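Local coordinates for protein catechol 1,2-dioxygenase (Acinetobacter sp., PDB 1DMH) that catalyses the iron(III)-dependent intradiol cleavage of catechol by dioxygen to cis,cis-muconate, the first step of catechol breakdown in the beta-ketoadipate pathway, at residues A[104-109]-A[304-309]; A[109-114]-A[174-179]; A[153-158]-A[225-230]. All coordinates share one frame; numbering follows the deposited sequence.

Contact 1 (A[104-109]-A[304-309]). With MCT (4-methylcatechol), chain D.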
loop_
_atom_site.group_PDB
_atom_site.type_symbol
_atom_site.label_atom_id
_atom_site.label_comp_id
_atom_site.label_asym_id
_atom_site.label_seq_id
_atom_site.Cartn_x
_atom_site.Cartn_y
_atom_site.Cartn_z
ATOM N N THR A 104 -6.462 -23.585 -7.517
ATOM C CA THR A 104 -7.095 -22.538 -6.726
ATOM C C THR A 104 -5.971 -21.756 -6.064
ATOM O O THR A 104 -4.804 -22.083 -6.278
ATOM C CB THR A 104 -8.236 -23.006 -5.740
ATOM O OG1 THR A 104 -8.979 -21.833 -5.368
ATOM C CG2 THR A 104 -7.711 -23.666 -4.475
ATOM N N ILE A 105 -6.286 -20.736 -5.273
ATOM C CA ILE A 105 -5.208 -19.890 -4.768
ATOM C C ILE A 105 -4.207 -20.493 -3.798
ATOM O O ILE A 105 -4.509 -21.388 -3.006
ATOM C CB ILE A 105 -5.749 -18.519 -4.198
ATOM C CG1 ILE A 105 -6.332 -18.686 -2.780
ATOM C CG2 ILE A 105 -6.805 -17.950 -5.168
ATOM C CD1 ILE A 105 -6.696 -17.357 -2.116
ATOM N N GLU A 106 -2.986 -19.997 -3.904
ATOM C CA GLU A 106 -1.905 -20.440 -3.060
ATOM C C GLU A 106 -2.075 -19.855 -1.670
ATOM O O GLU A 106 -1.847 -20.536 -0.678
ATOM C CB GLU A 106 -0.560 -19.985 -3.660
ATOM C CG GLU A 106 0.661 -20.309 -2.817
ATOM C CD GLU A 106 1.948 -19.815 -3.465
ATOM O OE1 GLU A 106 2.008 -19.714 -4.714
ATOM O OE2 GLU A 106 2.912 -19.545 -2.729
ATOM N N GLY A 107 -2.484 -18.597 -1.582
ATOM C CA GLY A 107 -2.588 -17.983 -0.265
ATOM C C GLY A 107 -1.196 -17.457 0.068
ATOM O O GLY A 107 -0.220 -17.836 -0.587
ATOM N N PRO A 108 -1.052 -16.590 1.078
ATOM C CA PRO A 108 0.268 -16.045 1.419
ATOM C C PRO A 108 1.114 -16.763 2.488
ATOM O O PRO A 108 2.143 -16.230 2.918
ATOM C CB PRO A 108 -0.098 -14.628 1.843
ATOM C CG PRO A 108 -1.351 -14.929 2.717
ATOM C CD PRO A 108 -2.118 -15.960 1.899
ATOM N N LEU A 109 0.719 -17.972 2.876
ATOM C CA LEU A 109 1.395 -18.664 3.973
ATOM C C LEU A 109 2.269 -19.862 3.681
ATOM O O LEU A 109 2.569 -20.635 4.596
ATOM C CB LEU A 109 0.343 -19.050 5.022
ATOM C CG LEU A 109 -0.572 -17.859 5.322
ATOM C CD1 LEU A 109 -1.809 -18.279 6.097
ATOM C CD2 LEU A 109 0.223 -16.826 6.054
ATOM N N VAL A 304 4.029 -19.782 -10.821
ATOM C CA VAL A 304 4.157 -18.433 -10.327
ATOM C C VAL A 304 5.377 -18.281 -9.438
ATOM O O VAL A 304 5.611 -19.071 -8.515
ATOM C CB VAL A 304 2.899 -18.010 -9.553
ATOM C CG1 VAL A 304 3.078 -16.606 -8.996
ATOM C CG2 VAL A 304 1.678 -18.086 -10.480
ATOM N N ASP A 305 6.178 -17.274 -9.754
ATOM C CA ASP A 305 7.348 -16.952 -8.961
ATOM C C ASP A 305 6.924 -15.741 -8.143
ATOM O O ASP A 305 6.741 -14.655 -8.685
ATOM C CB ASP A 305 8.522 -16.535 -9.837
ATOM C CG ASP A 305 9.795 -16.317 -9.030
ATOM O OD1 ASP A 305 9.690 -15.997 -7.815
ATOM O OD2 ASP A 305 10.905 -16.445 -9.614
ATOM N N ARG A 306 6.737 -15.925 -6.850
ATOM C CA ARG A 306 6.360 -14.817 -5.994
ATOM C C ARG A 306 7.143 -14.963 -4.706
ATOM O O ARG A 306 7.574 -16.057 -4.353
ATOM C CB ARG A 306 4.851 -14.847 -5.690
ATOM C CG ARG A 306 4.401 -16.091 -4.984
ATOM C CD ARG A 306 2.883 -16.135 -4.823
ATOM N NE ARG A 306 2.391 -15.384 -3.673
ATOM C CZ ARG A 306 1.121 -15.416 -3.279
ATOM N NH1 ARG A 306 0.239 -16.150 -3.959
ATOM N NH2 ARG A 306 0.723 -14.717 -2.221
ATOM N N PRO A 307 7.355 -13.851 -3.993
ATOM C CA PRO A 307 8.088 -13.870 -2.732
ATOM C C PRO A 307 7.426 -14.859 -1.741
ATOM O O PRO A 307 6.233 -14.767 -1.453
ATOM C CB PRO A 307 7.977 -12.411 -2.270
ATOM C CG PRO A 307 7.934 -11.662 -3.578
ATOM C CD PRO A 307 6.910 -12.481 -4.306
ATOM N N ARG A 308 8.201 -15.814 -1.237
ATOM C CA ARG A 308 7.685 -16.799 -0.284
ATOM C C ARG A 308 8.708 -16.936 0.839
ATOM O O ARG A 308 9.904 -16.915 0.578
ATOM C CB ARG A 308 7.490 -18.154 -0.981
ATOM C CG ARG A 308 6.474 -18.121 -2.130
ATOM C CD ARG A 308 6.500 -19.416 -2.927
ATOM N NE ARG A 308 5.397 -19.514 -3.868
ATOM C CZ ARG A 308 5.516 -19.457 -5.189
ATOM N NH1 ARG A 308 6.708 -19.295 -5.758
ATOM N NH2 ARG A 308 4.440 -19.608 -5.949
ATOM N N LEU A 309 8.245 -17.063 2.079
ATOM C CA LEU A 309 9.158 -17.209 3.200
ATOM C C LEU A 309 9.936 -18.536 3.044
ATOM O O LEU A 309 9.380 -19.574 2.654
ATOM C CB LEU A 309 8.365 -17.190 4.512
ATOM C CG LEU A 309 9.010 -16.951 5.891
ATOM C CD1 LEU A 309 7.972 -17.110 7.009
ATOM C CD2 LEU A 309 10.109 -17.935 6.125
HETATM C C1 MCT D . -5.583 -16.605 2.971
HETATM C C2 MCT D . -5.270 -17.824 2.345
HETATM C C3 MCT D . -5.033 -18.951 3.160
HETATM O O3 MCT D . -4.728 -20.148 2.565
HETATM C C4 MCT D . -5.101 -18.882 4.541
HETATM O O4 MCT D . -4.866 -20.012 5.285
HETATM C C5 MCT D . -5.404 -17.706 5.173
HETATM C C6 MCT D . -5.659 -16.504 4.338
HETATM C C MCT D . -5.842 -15.359 2.103
HETATM O O HOH W 1 0.213 -17.575 -6.604
HETATM O O HOH W 2 -2.608 -16.598 -3.567
HETATM O O HOH W 3 3.916 -16.142 0.037
HETATM O O HOH W 4 5.501 -16.974 2.420
#

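Contact 2 (A[109-114]-A[174-179]). With MCT (4-methylcatechol), chain D.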
loop_
_atom_site.group_PDB
_atom_site.type_symbol
_atom_site.label_atom_id
_atom_site.label_comp_id
_atom_site.label_asym_id
_atom_site.label_seq_id
_atom_site.Cartn_x
_atom_site.Cartn_y
_atom_site.Cartn_z
ATOM N N LEU A 109 0.719 -17.972 2.876
ATOM C CA LEU A 109 1.395 -18.664 3.973
ATOM C C LEU A 109 2.269 -19.862 3.681
ATOM O O LEU A 109 2.569 -20.635 4.596
ATOM C CB LEU A 109 0.343 -19.050 5.022
ATOM C CG LEU A 109 -0.572 -17.859 5.322
ATOM C CD1 LEU A 109 -1.809 -18.279 6.097
ATOM C CD2 LEU A 109 0.223 -16.826 6.054
ATOM N N TYR A 110 2.682 -20.036 2.426
ATOM C CA TYR A 110 3.588 -21.125 2.085
ATOM C C TYR A 110 4.962 -20.787 2.674
ATOM O O TYR A 110 5.343 -19.616 2.755
ATOM C CB TYR A 110 3.741 -21.249 0.574
ATOM C CG TYR A 110 4.781 -22.273 0.168
ATOM C CD1 TYR A 110 4.548 -23.643 0.337
ATOM C CD2 TYR A 110 6.011 -21.866 -0.380
ATOM C CE1 TYR A 110 5.500 -24.578 -0.034
ATOM C CE2 TYR A 110 6.985 -22.803 -0.762
ATOM C CZ TYR A 110 6.719 -24.148 -0.589
ATOM O OH TYR A 110 7.651 -25.071 -0.997
ATOM N N VAL A 111 5.690 -21.806 3.107
ATOM C CA VAL A 111 7.045 -21.612 3.652
ATOM C C VAL A 111 7.909 -22.673 2.984
ATOM O O VAL A 111 7.562 -23.862 2.995
ATOM C CB VAL A 111 7.138 -21.825 5.186
ATOM C CG1 VAL A 111 8.595 -21.652 5.614
ATOM C CG2 VAL A 111 6.234 -20.837 5.941
ATOM N N ALA A 112 9.023 -22.248 2.392
ATOM C CA ALA A 112 9.899 -23.190 1.708
ATOM C C ALA A 112 10.866 -23.894 2.666
ATOM O O ALA A 112 11.267 -23.310 3.679
ATOM C CB ALA A 112 10.671 -22.463 0.617
ATOM N N GLY A 113 11.202 -25.153 2.349
ATOM C CA GLY A 113 12.150 -25.920 3.148
ATOM C C GLY A 113 11.640 -26.938 4.164
ATOM O O GLY A 113 12.366 -27.310 5.093
ATOM N N ALA A 114 10.415 -27.419 3.991
ATOM C CA ALA A 114 9.859 -28.370 4.945
ATOM C C ALA A 114 10.528 -29.733 4.846
ATOM O O ALA A 114 11.048 -30.096 3.801
ATOM C CB ALA A 114 8.363 -28.520 4.708
ATOM N N GLN A 174 6.662 -25.454 16.573
ATOM C CA GLN A 174 7.898 -26.051 16.138
ATOM C C GLN A 174 8.013 -25.617 14.682
ATOM O O GLN A 174 7.002 -25.482 13.988
ATOM C CB GLN A 174 7.783 -27.561 16.245
ATOM C CG GLN A 174 9.050 -28.309 15.931
ATOM C CD GLN A 174 8.873 -29.798 16.138
ATOM O OE1 GLN A 174 8.458 -30.238 17.217
ATOM N NE2 GLN A 174 9.187 -30.587 15.111
ATOM N N ALA A 175 9.232 -25.369 14.224
ATOM C CA ALA A 175 9.421 -24.954 12.837
ATOM C C ALA A 175 8.803 -26.036 11.962
ATOM O O ALA A 175 8.881 -27.219 12.291
ATOM C CB ALA A 175 10.915 -24.799 12.520
ATOM N N PHE A 176 8.183 -25.618 10.861
ATOM C CA PHE A 176 7.526 -26.522 9.907
ATOM C C PHE A 176 6.427 -27.438 10.474
ATOM O O PHE A 176 6.103 -28.464 9.875
ATOM C CB PHE A 176 8.559 -27.372 9.154
ATOM C CG PHE A 176 9.555 -26.563 8.388
ATOM C CD1 PHE A 176 9.192 -25.938 7.202
ATOM C CD2 PHE A 176 10.841 -26.360 8.890
ATOM C CE1 PHE A 176 10.100 -25.111 6.523
ATOM C CE2 PHE A 176 11.761 -25.538 8.221
ATOM C CZ PHE A 176 11.390 -24.912 7.038
ATOM N N ASN A 177 5.858 -27.067 11.620
ATOM C CA ASN A 177 4.780 -27.852 12.194
ATOM C C ASN A 177 3.652 -27.794 11.149
ATOM O O ASN A 177 3.341 -26.711 10.631
ATOM C CB ASN A 177 4.289 -27.229 13.503
ATOM C CG ASN A 177 3.296 -28.122 14.240
ATOM O OD1 ASN A 177 2.402 -27.628 14.939
ATOM N ND2 ASN A 177 3.462 -29.428 14.114
ATOM N N MET A 178 3.077 -28.962 10.838
ATOM C CA MET A 178 1.990 -29.128 9.864
ATOM C C MET A 178 2.371 -28.689 8.442
ATOM O O MET A 178 1.537 -28.194 7.685
ATOM C CB MET A 178 0.747 -28.382 10.358
ATOM C CG MET A 178 0.257 -28.888 11.750
ATOM S SD MET A 178 -1.112 -27.904 12.417
ATOM C CE MET A 178 -0.329 -26.271 12.421
ATOM N N ARG A 179 3.642 -28.889 8.087
ATOM C CA ARG A 179 4.161 -28.552 6.764
ATOM C C ARG A 179 5.136 -29.679 6.368
ATOM O O ARG A 179 6.152 -29.870 7.035
ATOM C CB ARG A 179 4.935 -27.218 6.795
ATOM C CG ARG A 179 4.127 -25.960 7.128
ATOM C CD ARG A 179 5.065 -24.745 7.279
ATOM N NE ARG A 179 4.375 -23.504 7.643
ATOM C CZ ARG A 179 3.622 -22.784 6.807
ATOM N NH1 ARG A 179 3.457 -23.181 5.543
ATOM N NH2 ARG A 179 3.056 -21.656 7.232
HETATM C C1 MCT D . -5.583 -16.605 2.971
HETATM C C2 MCT D . -5.270 -17.824 2.345
HETATM C C3 MCT D . -5.033 -18.951 3.160
HETATM O O3 MCT D . -4.728 -20.148 2.565
HETATM C C4 MCT D . -5.101 -18.882 4.541
HETATM O O4 MCT D . -4.866 -20.012 5.285
HETATM C C5 MCT D . -5.404 -17.706 5.173
HETATM C C6 MCT D . -5.659 -16.504 4.338
HETATM C C MCT D . -5.842 -15.359 2.103
HETATM O O HOH W 5 5.077 -24.864 3.816
#

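Contact 3 (A[153-158]-A[225-230]). With FE (Fe (III) ion), chain C; MCT (4-methylcatechol), chain D.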
loop_
_atom_site.group_PDB
_atom_site.type_symbol
_atom_site.label_atom_id
_atom_site.label_comp_id
_atom_site.label_asym_id
_atom_site.label_seq_id
_atom_site.Cartn_x
_atom_site.Cartn_y
_atom_site.Cartn_z
ATOM N N VAL A 153 4.613 -33.976 -3.348
ATOM C CA VAL A 153 3.374 -33.426 -2.828
ATOM C C VAL A 153 3.713 -32.563 -1.616
ATOM O O VAL A 153 4.250 -33.074 -0.629
ATOM C CB VAL A 153 2.410 -34.556 -2.377
ATOM C CG1 VAL A 153 1.091 -33.958 -1.881
ATOM C CG2 VAL A 153 2.152 -35.536 -3.534
ATOM N N GLU A 154 3.431 -31.264 -1.694
ATOM C CA GLU A 154 3.683 -30.377 -0.569
ATOM C C GLU A 154 2.360 -29.976 0.075
ATOM O O GLU A 154 1.474 -29.473 -0.597
ATOM C CB GLU A 154 4.427 -29.135 -1.023
ATOM C CG GLU A 154 5.742 -29.475 -1.661
ATOM C CD GLU A 154 6.522 -28.241 -2.048
ATOM O OE1 GLU A 154 6.911 -27.469 -1.148
ATOM O OE2 GLU A 154 6.735 -28.048 -3.256
ATOM N N ILE A 155 2.256 -30.201 1.382
ATOM C CA ILE A 155 1.046 -29.921 2.136
ATOM C C ILE A 155 1.307 -29.007 3.320
ATOM O O ILE A 155 2.310 -29.153 4.021
ATOM C CB ILE A 155 0.448 -31.237 2.670
ATOM C CG1 ILE A 155 0.318 -32.235 1.511
ATOM C CG2 ILE A 155 -0.910 -30.982 3.327
ATOM C CD1 ILE A 155 -0.370 -33.505 1.888
ATOM N N TRP A 156 0.423 -28.046 3.545
ATOM C CA TRP A 156 0.582 -27.182 4.703
ATOM C C TRP A 156 -0.812 -26.781 5.118
ATOM O O TRP A 156 -1.693 -26.665 4.270
ATOM C CB TRP A 156 1.511 -25.972 4.400
ATOM C CG TRP A 156 1.063 -24.876 3.430
ATOM C CD1 TRP A 156 0.591 -23.631 3.756
ATOM C CD2 TRP A 156 1.106 -24.923 1.997
ATOM N NE1 TRP A 156 0.339 -22.901 2.615
ATOM C CE2 TRP A 156 0.647 -23.670 1.521
ATOM C CE3 TRP A 156 1.489 -25.905 1.064
ATOM C CZ2 TRP A 156 0.557 -23.371 0.158
ATOM C CZ3 TRP A 156 1.399 -25.612 -0.295
ATOM C CH2 TRP A 156 0.935 -24.350 -0.733
ATOM N N HIS A 157 -1.033 -26.622 6.418
ATOM C CA HIS A 157 -2.359 -26.255 6.917
ATOM C C HIS A 157 -2.289 -25.689 8.330
ATOM O O HIS A 157 -1.235 -25.706 8.959
ATOM C CB HIS A 157 -3.291 -27.471 6.860
ATOM C CG HIS A 157 -2.924 -28.577 7.814
ATOM N ND1 HIS A 157 -3.297 -28.576 9.145
ATOM C CD2 HIS A 157 -2.232 -29.728 7.620
ATOM C CE1 HIS A 157 -2.851 -29.679 9.726
ATOM N NE2 HIS A 157 -2.201 -30.395 8.822
ATOM N N ALA A 158 -3.419 -25.186 8.818
ATOM C CA ALA A 158 -3.502 -24.574 10.143
ATOM C C ALA A 158 -3.857 -25.566 11.257
ATOM O O ALA A 158 -4.235 -26.706 10.978
ATOM C CB ALA A 158 -4.538 -23.434 10.109
ATOM N N ILE A 225 -6.872 -27.419 3.427
ATOM C CA ILE A 225 -5.506 -27.946 3.391
ATOM C C ILE A 225 -4.901 -27.577 2.033
ATOM O O ILE A 225 -5.511 -27.823 0.998
ATOM C CB ILE A 225 -5.524 -29.477 3.561
ATOM C CG1 ILE A 225 -6.133 -29.821 4.931
ATOM C CG2 ILE A 225 -4.104 -30.047 3.411
ATOM C CD1 ILE A 225 -6.442 -31.298 5.125
ATOM N N HIS A 226 -3.714 -26.978 2.049
ATOM C CA HIS A 226 -3.029 -26.550 0.823
ATOM C C HIS A 226 -2.174 -27.659 0.206
ATOM O O HIS A 226 -1.616 -28.482 0.921
ATOM C CB HIS A 226 -2.083 -25.387 1.137
ATOM C CG HIS A 226 -2.777 -24.133 1.552
ATOM N ND1 HIS A 226 -3.214 -23.187 0.641
ATOM C CD2 HIS A 226 -3.123 -23.670 2.777
ATOM C CE1 HIS A 226 -3.796 -22.194 1.293
ATOM N NE2 HIS A 226 -3.754 -22.463 2.586
ATOM N N TYR A 227 -2.061 -27.639 -1.120
ATOM C CA TYR A 227 -1.233 -28.576 -1.860
ATOM C C TYR A 227 -0.422 -27.892 -2.969
ATOM O O TYR A 227 -0.909 -26.970 -3.637
ATOM C CB TYR A 227 -2.069 -29.613 -2.621
ATOM C CG TYR A 227 -2.713 -30.723 -1.840
ATOM C CD1 TYR A 227 -3.903 -30.515 -1.139
ATOM C CD2 TYR A 227 -2.151 -31.998 -1.846
ATOM C CE1 TYR A 227 -4.530 -31.567 -0.460
ATOM C CE2 TYR A 227 -2.755 -33.060 -1.177
ATOM C CZ TYR A 227 -3.943 -32.844 -0.490
ATOM O OH TYR A 227 -4.548 -33.902 0.144
ATOM N N PHE A 228 0.806 -28.382 -3.149
ATOM C CA PHE A 228 1.682 -28.043 -4.271
ATOM C C PHE A 228 1.994 -29.485 -4.718
ATOM O O PHE A 228 2.297 -30.344 -3.887
ATOM C CB PHE A 228 3.013 -27.424 -3.859
ATOM C CG PHE A 228 3.047 -25.931 -3.904
ATOM C CD1 PHE A 228 2.190 -25.204 -4.726
ATOM C CD2 PHE A 228 3.962 -25.251 -3.137
ATOM C CE1 PHE A 228 2.256 -23.797 -4.762
ATOM C CE2 PHE A 228 4.039 -23.852 -3.162
ATOM C CZ PHE A 228 3.184 -23.124 -3.977
ATOM N N VAL A 229 1.856 -29.773 -6.002
ATOM C CA VAL A 229 2.241 -31.083 -6.491
ATOM C C VAL A 229 3.078 -30.803 -7.740
ATOM O O VAL A 229 2.647 -30.082 -8.651
ATOM C CB VAL A 229 1.032 -31.978 -6.882
ATOM C CG1 VAL A 229 1.532 -33.383 -7.303
ATOM C CG2 VAL A 229 0.070 -32.107 -5.702
ATOM N N SER A 230 4.295 -31.325 -7.763
ATOM C CA SER A 230 5.146 -31.171 -8.937
ATOM C C SER A 230 5.769 -32.527 -9.326
ATOM O O SER A 230 5.928 -33.426 -8.481
ATOM C CB SER A 230 6.228 -30.106 -8.699
ATOM O OG SER A 230 7.037 -30.395 -7.592
HETATM FE FE FE C . -4.713 -21.453 4.148
HETATM C C1 MCT D . -5.583 -16.605 2.971
HETATM C C2 MCT D . -5.270 -17.824 2.345
HETATM C C3 MCT D . -5.033 -18.951 3.160
HETATM O O3 MCT D . -4.728 -20.148 2.565
HETATM C C4 MCT D . -5.101 -18.882 4.541
HETATM O O4 MCT D . -4.866 -20.012 5.285
HETATM C C5 MCT D . -5.404 -17.706 5.173
HETATM C C6 MCT D . -5.659 -16.504 4.338
HETATM C C MCT D . -5.842 -15.359 2.103
HETATM O O HOH W 6 5.690 -29.570 -5.153
HETATM O O HOH W 7 -3.608 -19.193 3.588
#

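Contact 1 (A[104-109]-A[304-309])
E106 and R308 form a bidentate, side-on salt bridge that ties the substrate-pocket loop 104-109 to the C-terminal tail 304-309 of this intradiol dioxygenase. R308 NE donates a hydrogen bond to E106 OE2 at 2.7 Å, and R308 NH2 donates one to E106 OE1 at 2.7 Å. Each oxygen is met on its syn side, and the carboxylate and guanidinium planes lie only 11° apart. Glutamate suits the place because its chain, with CG anti to the backbone N (chi1 176°) and extended beyond, carries the charge from the loop across to the tail.

Around this pair stands a second layer. The far end of the R308 guanidinium closes on one backbone oxygen: NH1 and NH2 both bond to V304 O, from the same face of its carbonyl plane, which fixes the rotation of the group. R306 CG lies over one guanidinium face of R308, 3.5 Å above the plane. The guanidinium of R306 itself, bent at chi3 (-83°), has E106 OE2 and G107 O over one face; E106 OE1 is 4.0 Å from R306 NH1, well out of the guanidinium plane, so charge alone acts between them. A tryptophan of the second subunit, W56, makes a cation-pi contact with R306.

Beyond lies the pocket. G107, lacking a side chain, lets its CA come within 3.7 Å of C2 of 4-methylcatechol. P108 lays its ring CD near C1 of the ligand. A water joins the two layers, accepting from G107 N at 2.8 Å and from R306 NH1 at 2.9 Å.

Contact 2 (A[109-114]-A[174-179])
R179 reaches from the start of strand 179-183 to the backbone of L109. Its CB lies 4.2 Å from A114 CB, at the root of the side chain. From there the chain runs extended to NE (chi2 173°, chi3 -178°), with CD and NE passing V111 CB. V111 CG2 then settles over the centre of the guanidinium face, 3.4 Å from R179 CZ, so the branched valine covers the less polar face and leaves the N-H edge to oxygen. At the tip NH1 and NH2 close end-on upon one acceptor, L109 O, each at 2.9 Å and each bent to 135° at the hydrogen. NH1 also donates to a water that accepts from V111 N, and NH2 has a further partner in S165 O.

F176 holds the other end. Its ring takes G113 O over one face, 3.2 Å from CZ, and A114 CA on that face nearer CD1, while A112 O lies at the ring edge. The small residues G113 and A114 let the backbone come this close. F176 is third in the type II turn Q174 to N177 and first in the next, F176 to R179, where M178 is third. An arginine holding a carbonyl of the pocket loop thus links the core sheet to the 4-methylcatechol site, which L109 CD1 lines.

Contact 3 (A[153-158]-A[225-230])
E154 N donates to F228 O at 2.6 Å along an almost straight line (176°), and F228 N returns a bond to E154 O. Together they make one hydrogen-bonded pair of the antiparallel strands 153-157 and 225-230, part of the beta core of the dioxygenase. W156 and H226 form the next such pair: H226 N reaches W156 O at 3.0 Å, while the bond from W156 N to H226 O is weak.

V153, I155, I225, Y227 and V229 pack on one face, where the branched aliphatics and the Y227 ring fill the core; I155 CD1 lies alongside Y227 CE2 at 3.9 Å. The other face carries an aromatic cluster. W156 has CG between its backbone N and carbonyl carbon (chi1 68°), which turns the indole toward the neighbouring strand. There its five-membered ring makes an offset stack with the H226 imidazole, centroids 4.3 Å apart and planes 8° apart, and its six-membered ring presents an edge to the face of F228, with CH2 over the centre. E154 OE2 accepts from a water that S230 OG also holds, while OE1 is taken by Y110 OH.

H226 NE2 binds the iron at 2.1 Å, and in this complex Y164 and H224 are the other protein ligands. 4-Methylcatechol chelates the iron through both oxygens, O3 at 2.0 Å from the metal. The flat indole thus probably helps to fix the rotation of the imidazole, keeping NE2 directed at the iron.

Overall arrangement
The three contacts all reach one iron-bound 4-methylcatechol, and their centres lie about 10 to 13 Å apart. Contacts 1 and 2 share L109 and are joined again by a probable hydrogen bond from A112 N to L309 O, 2.7 Å, between the short parallel strands 111-112 and 309-310. Contact 2 meets contact 3 through a probable hydrogen bond between Y110 OH and E154 OE1, 2.5 Å apart, and through R179, which packs on W156. Contact 1 closes onto contact 3 where E106 O lies 3.2 Å from H226 CE1 and E106 CD packs on F228 CZ. Pocket loop, C-terminal tail and metal-bearing strand are thereby joined beside the ligand, with contacts 2 and 3 nested within the loop closed by contact 1.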